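Local atomic coordinates of probable chitinase A (Chromobacterium violaceum, PDB entry 4TX8), a protein that probably cleaves chitin as a family 18 endochitinase and carries a module that probably binds the polysaccharide. Residues A[257-262]-A[294-299]; A[308-313]-A[356-361]. All blocks are in the same frame, centred on the assembly; numbering follows the deposited sequence.

Interaction 1 of 2, residues A[257-262]-A[294-299]; sequences EHPYVQ and YNNGGL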
loop_
_atom_site.group_PDB
_atom_site.type_symbol
_atom_site.label_atom_id
_atom_site.label_comp_id
_atom_site.label_asym_id
_atom_site.label_seq_id
_atom_site.Cartn_x
_atom_site.Cartn_y
_atom_site.Cartn_z
ATOM N N GLU A 257 1.940 -5.060 9.029
ATOM C CA GLU A 257 0.892 -6.058 9.193
ATOM C C GLU A 257 0.288 -5.919 10.584
ATOM O O GLU A 257 0.988 -5.546 11.526
ATOM C CB GLU A 257 1.461 -7.458 8.966
ATOM C CG GLU A 257 2.185 -7.577 7.633
ATOM C CD GLU A 257 2.900 -8.900 7.451
ATOM O OE1 GLU A 257 2.313 -9.952 7.777
ATOM O OE2 GLU A 257 4.056 -8.882 6.977
ATOM N N HIS A 258 -1.000 -6.220 10.725
ATOM C CA HIS A 258 -1.692 -5.865 11.964
ATOM C C HIS A 258 -1.168 -6.540 13.251
ATOM O O HIS A 258 -1.323 -5.961 14.326
ATOM C CB HIS A 258 -3.214 -6.088 11.818
ATOM C CG HIS A 258 -3.652 -7.519 11.766
ATOM N ND1 HIS A 258 -3.589 -8.363 12.855
ATOM C CD2 HIS A 258 -4.234 -8.234 10.773
ATOM C CE1 HIS A 258 -4.076 -9.545 12.523
ATOM N NE2 HIS A 258 -4.475 -9.493 11.265
ATOM N N PRO A 259 -0.527 -7.729 13.161
ATOM C CA PRO A 259 0.072 -8.196 14.422
ATOM C C PRO A 259 1.118 -7.240 15.008
ATOM O O PRO A 259 1.279 -7.196 16.229
ATOM C CB PRO A 259 0.728 -9.522 14.026
ATOM C CG PRO A 259 -0.083 -10.009 12.886
ATOM C CD PRO A 259 -0.469 -8.775 12.120
ATOM N N TYR A 260 1.806 -6.486 14.155
ATOM C CA TYR A 260 2.828 -5.547 14.614
ATOM C C TYR A 260 2.230 -4.307 15.272
ATOM O O TYR A 260 2.935 -3.560 15.953
ATOM C CB TYR A 260 3.722 -5.110 13.451
ATOM C CG TYR A 260 4.612 -6.198 12.895
ATOM C CD1 TYR A 260 4.120 -7.132 11.992
ATOM C CD2 TYR A 260 5.949 -6.282 13.264
ATOM C CE1 TYR A 260 4.937 -8.127 11.475
ATOM C CE2 TYR A 260 6.770 -7.268 12.754
ATOM C CZ TYR A 260 6.260 -8.189 11.862
ATOM O OH TYR A 260 7.077 -9.171 11.356
ATOM N N VAL A 261 0.937 -4.079 15.058
ATOM C CA VAL A 261 0.289 -2.874 15.561
ATOM C C VAL A 261 -0.846 -3.216 16.528
ATOM O O VAL A 261 -0.633 -3.266 17.740
ATOM C CB VAL A 261 -0.243 -2.006 14.402
ATOM C CG1 VAL A 261 -0.792 -0.683 14.921
ATOM C CG2 VAL A 261 0.871 -1.746 13.403
ATOM N N GLN A 262 -2.042 -3.467 15.999
ATOM C CA GLN A 262 -3.199 -3.739 16.847
ATOM C C GLN A 262 -3.030 -5.029 17.646
ATOM O O GLN A 262 -3.688 -5.218 18.671
ATOM C CB GLN A 262 -4.479 -3.800 16.010
ATOM C CG GLN A 262 -4.880 -2.461 15.386
ATOM C CD GLN A 262 -4.371 -2.301 13.963
ATOM O OE1 GLN A 262 -3.435 -2.986 13.549
ATOM N NE2 GLN A 262 -4.994 -1.401 13.204
ATOM N N TYR A 294 -4.390 -8.191 5.754
ATOM C CA TYR A 294 -4.417 -9.448 5.014
ATOM C C TYR A 294 -3.248 -10.346 5.391
ATOM O O TYR A 294 -2.269 -9.891 5.989
ATOM C CB TYR A 294 -4.423 -9.200 3.498
ATOM C CG TYR A 294 -3.472 -8.131 2.984
ATOM C CD1 TYR A 294 -3.831 -6.787 3.010
ATOM C CD2 TYR A 294 -2.237 -8.466 2.437
ATOM C CE1 TYR A 294 -2.983 -5.808 2.531
ATOM C CE2 TYR A 294 -1.380 -7.489 1.950
ATOM C CZ TYR A 294 -1.762 -6.163 2.003
ATOM O OH TYR A 294 -0.927 -5.181 1.527
ATOM N N ASN A 295 -3.380 -11.626 5.044
ATOM C CA ASN A 295 -2.363 -12.643 5.291
ATOM C C ASN A 295 -2.111 -12.939 6.768
ATOM O O ASN A 295 -1.172 -13.653 7.094
ATOM C CB ASN A 295 -1.030 -12.248 4.639
ATOM C CG ASN A 295 -1.055 -12.357 3.131
ATOM O OD1 ASN A 295 -1.948 -12.977 2.552
ATOM N ND2 ASN A 295 -0.060 -11.763 2.483
ATOM N N ASN A 296 -2.924 -12.403 7.671
ATOM C CA ASN A 296 -2.667 -12.634 9.091
ATOM C C ASN A 296 -3.906 -12.997 9.910
ATOM O O ASN A 296 -3.931 -12.821 11.128
ATOM C CB ASN A 296 -1.980 -11.410 9.700
ATOM C CG ASN A 296 -0.534 -11.275 9.254
ATOM O OD1 ASN A 296 0.360 -11.911 9.810
ATOM N ND2 ASN A 296 -0.301 -10.459 8.234
ATOM N N GLY A 297 -4.921 -13.528 9.240
ATOM C CA GLY A 297 -6.124 -13.971 9.919
ATOM C C GLY A 297 -6.907 -12.818 10.517
ATOM O O GLY A 297 -6.696 -11.658 10.154
ATOM N N GLY A 298 -7.803 -13.144 11.445
ATOM C CA GLY A 298 -8.702 -12.170 12.037
ATOM C C GLY A 298 -8.033 -11.222 13.009
ATOM O O GLY A 298 -6.834 -11.312 13.265
ATOM N N LEU A 299 -8.827 -10.315 13.566
ATOM C CA LEU A 299 -8.304 -9.251 14.413
ATOM C C LEU A 299 -9.104 -9.104 15.700
ATOM O O LEU A 299 -10.325 -8.954 15.665
ATOM C CB LEU A 299 -8.310 -7.930 13.647
ATOM C CG LEU A 299 -7.825 -6.693 14.401
ATOM C CD1 LEU A 299 -6.350 -6.821 14.728
ATOM C CD2 LEU A 299 -8.092 -5.442 13.581
#

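Interaction 2 of 2, residues A[308-313]-A[356-361]; sequences LAEGSA and ANSGFV. With MG (magnesium ion), chain C.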
loop_
_atom_site.group_PDB
_atom_site.type_symbol
_atom_site.label_atom_id
_atom_site.label_comp_id
_atom_site.label_asym_id
_atom_site.label_seq_id
_atom_site.Cartn_x
_atom_site.Cartn_y
_atom_site.Cartn_z
ATOM N N LEU A 308 -12.779 -9.989 14.905
ATOM C CA LEU A 308 -13.410 -9.544 13.675
ATOM C C LEU A 308 -12.864 -10.369 12.518
ATOM O O LEU A 308 -11.654 -10.542 12.382
ATOM C CB LEU A 308 -13.172 -8.053 13.450
ATOM C CG LEU A 308 -13.587 -7.160 14.623
ATOM C CD1 LEU A 308 -13.387 -5.696 14.281
ATOM C CD2 LEU A 308 -15.032 -7.425 15.032
ATOM N N ALA A 309 -13.768 -10.887 11.695
ATOM C CA ALA A 309 -13.400 -11.820 10.638
ATOM C C ALA A 309 -12.563 -11.166 9.548
ATOM O O ALA A 309 -12.815 -10.032 9.138
ATOM C CB ALA A 309 -14.650 -12.441 10.034
ATOM N N GLU A 310 -11.560 -11.902 9.086
ATOM C CA GLU A 310 -10.731 -11.465 7.978
ATOM C C GLU A 310 -11.584 -11.304 6.723
ATOM O O GLU A 310 -12.374 -12.183 6.383
ATOM C CB GLU A 310 -9.598 -12.465 7.741
ATOM C CG GLU A 310 -8.404 -11.889 7.013
ATOM C CD GLU A 310 -7.310 -12.914 6.784
ATOM O OE1 GLU A 310 -7.570 -14.123 6.967
ATOM O OE2 GLU A 310 -6.187 -12.508 6.423
ATOM N N GLY A 311 -11.431 -10.172 6.045
ATOM C CA GLY A 311 -12.195 -9.905 4.840
ATOM C C GLY A 311 -13.503 -9.191 5.110
ATOM O O GLY A 311 -14.278 -8.932 4.189
ATOM N N SER A 312 -13.761 -8.871 6.374
ATOM C CA SER A 312 -14.979 -8.147 6.724
ATOM C C SER A 312 -14.727 -6.646 6.822
ATOM O O SER A 312 -13.613 -6.201 7.104
ATOM C CB SER A 312 -15.565 -8.660 8.045
ATOM O OG SER A 312 -14.839 -8.162 9.155
ATOM N N ALA A 313 -15.780 -5.879 6.563
ATOM C CA ALA A 313 -15.784 -4.439 6.756
ATOM C C ALA A 313 -15.555 -4.097 8.219
ATOM O O ALA A 313 -14.855 -3.138 8.532
ATOM C CB ALA A 313 -17.093 -3.850 6.275
ATOM N N ALA A 356 -2.822 -11.634 -2.548
ATOM C CA ALA A 356 -2.553 -12.097 -1.191
ATOM C C ALA A 356 -3.047 -13.524 -1.010
ATOM O O ALA A 356 -3.616 -14.105 -1.930
ATOM C CB ALA A 356 -3.209 -11.175 -0.173
ATOM N N ASN A 357 -2.832 -14.082 0.177
ATOM C CA ASN A 357 -3.274 -15.443 0.469
ATOM C C ASN A 357 -4.604 -15.474 1.213
ATOM O O ASN A 357 -5.322 -16.471 1.173
ATOM C CB ASN A 357 -2.213 -16.186 1.280
ATOM C CG ASN A 357 -0.857 -16.178 0.607
ATOM O OD1 ASN A 357 -0.730 -16.526 -0.566
ATOM N ND2 ASN A 357 0.164 -15.763 1.345
ATOM N N SER A 358 -4.923 -14.382 1.901
ATOM C CA SER A 358 -6.178 -14.270 2.635
ATOM C C SER A 358 -6.487 -12.806 2.904
ATOM O O SER A 358 -5.598 -11.962 2.831
ATOM C CB SER A 358 -6.115 -15.043 3.952
ATOM O OG SER A 358 -5.224 -14.420 4.863
ATOM N N GLY A 359 -7.744 -12.505 3.216
ATOM C CA GLY A 359 -8.129 -11.145 3.548
ATOM C C GLY A 359 -8.699 -10.375 2.375
ATOM O O GLY A 359 -8.764 -9.147 2.404
ATOM N N PHE A 360 -9.119 -11.104 1.345
ATOM C CA PHE A 360 -9.696 -10.504 0.149
ATOM C C PHE A 360 -10.994 -9.779 0.460
ATOM O O PHE A 360 -11.772 -10.217 1.304
ATOM C CB PHE A 360 -9.940 -11.576 -0.914
ATOM C CG PHE A 360 -8.785 -12.510 -1.098
ATOM C CD1 PHE A 360 -7.610 -12.073 -1.692
ATOM C CD2 PHE A 360 -8.867 -13.827 -0.670
ATOM C CE1 PHE A 360 -6.538 -12.935 -1.859
ATOM C CE2 PHE A 360 -7.802 -14.694 -0.836
ATOM C CZ PHE A 360 -6.637 -14.248 -1.431
ATOM N N VAL A 361 -11.225 -8.668 -0.228
ATOM C CA VAL A 361 -12.448 -7.899 -0.048
ATOM C C VAL A 361 -13.052 -7.518 -1.395
ATOM O O VAL A 361 -12.343 -7.395 -2.389
ATOM C CB VAL A 361 -12.197 -6.611 0.771
ATOM C CG1 VAL A 361 -11.770 -6.948 2.192
ATOM C CG2 VAL A 361 -11.152 -5.741 0.088
HETATM MG MG MG C . -3.888 -15.563 -3.605
HETATM O O HOH W 1 -2.776 -17.410 -2.282
HETATM O O HOH W 2 -5.876 -17.056 -3.065
HETATM O O HOH W 3 -1.616 -14.689 -4.220
#

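Interaction 1 of 2, residues A[257-262]-A[294-299]
Glu257 and Asn296 reach across to each other at the end of a (beta/alpha)8 barrel, the TIM-barrel fold of family 18 glycosidases. Their loops follow the neighbouring parallel strands 251-254 and 288-292, and the first begins close to the calcium site: Glu257 N donates to Glu220, a calcium ligand.

The polar part is centred on the carboxamide of Asn296. Its ND2 gives one proton to Glu257 OE1 at 2.7 Å, nearly straight (162°) and close to the amide plane, meeting the anti lone pair of the carboxylate. A second bond from ND2, 3.0 Å long, reaches Tyr294 O in its own loop. Held by two acceptors, the amide has its rotation fixed; asparagine suits this place because it offers two protons on a short stem.

The second bond across the contact comes from His258, whose NE2 donates to Gly297 O at 3.3 Å. It is long, and the donor stands above the carbonyl plane. With chi1 at 71°, CG sits between the backbone N and the carbonyl carbon, and the imidazole extends toward the loop of peptide oxygens, where a ring N-H can be used.

Van der Waals contacts do the rest. Pro259, next in sequence, places CD above one face of the imidazole, toward its rim, and packs against the Asn296 amide, with CG 3.6 Å from Asn296 OD1. Gln262 spends its NE2 on Gly319 O, leaving its aliphatic stem for packing. CD1 of Leu299 nestles beside stem and ring, 3.8 Å from Gln262 CB and 3.7 Å from His258 ND1.

Interaction 2 of 2, residues A[308-313]-A[356-361]
The hydroxyl of Ser358 lies against the carboxylate of Glu310, OG to OE2 being 2.6 Å, and is also hydrogen-bonded to a bound citrate, probably from the crystallisation liquor. Serine is small enough to lie close to both, with one proton to give. Glu310 gets there as an extended rod: CG is anti to the backbone N (chi1 -158°), and the chain runs straight on over Gly359, with CG 3.6 Å from Gly359 CA.

Beside this bond the backbones come very close. Gly311 and Gly359 both have positive phi, which glycine adopts easily, and their CA atoms are 4.4 Å apart; Gly311 CA lies 3.6 Å from Phe360 O. Val361 adds its CG1 methyl at 3.8 Å from Gly311 O.

Further along 356-361, Ala356 O binds the magnesium ion at 2.2 Å, together with Arg353 O and three waters. One of these waters donates to Asn357 OD1, so the side chain holds the ion's shell indirectly.

In the other segment, Ala309 O accepts from both Ser312 N and Ser312 OG, the latter at 2.8 Å in the carbonyl plane. This type II beta turn, with Gly311 at its third position, leads into helix 313-325, where Ser312 is the N-cap: its short hydroxyl also receives Met315 N, a first-turn amide. In the (beta/alpha)8 barrel this is where the loops after neighbouring strands 288-292 and 345-350 meet beside their helices.

From the N terminus, the chain leaves strand 251-254 through 257-262, passes helix 276-281 and strand 288-292, and returns at 294-299, where interaction 1 closes the excursion. The same long loop then continues to 308-313, and interaction 2 opens; helix 313-325 and strand 345-350 intervene before 356-361 closes it. The two contacts are therefore in series, neither nested nor crossed, with centres about 10 Å apart. They also touch: Leu299 O and Leu308 N probably bond where the loop doubles back, and Asn295 OD1 probably accepts from Asn357 N. Together they join the loops following three successive parallel barrel strands, from near the calcium site to the magnesium site.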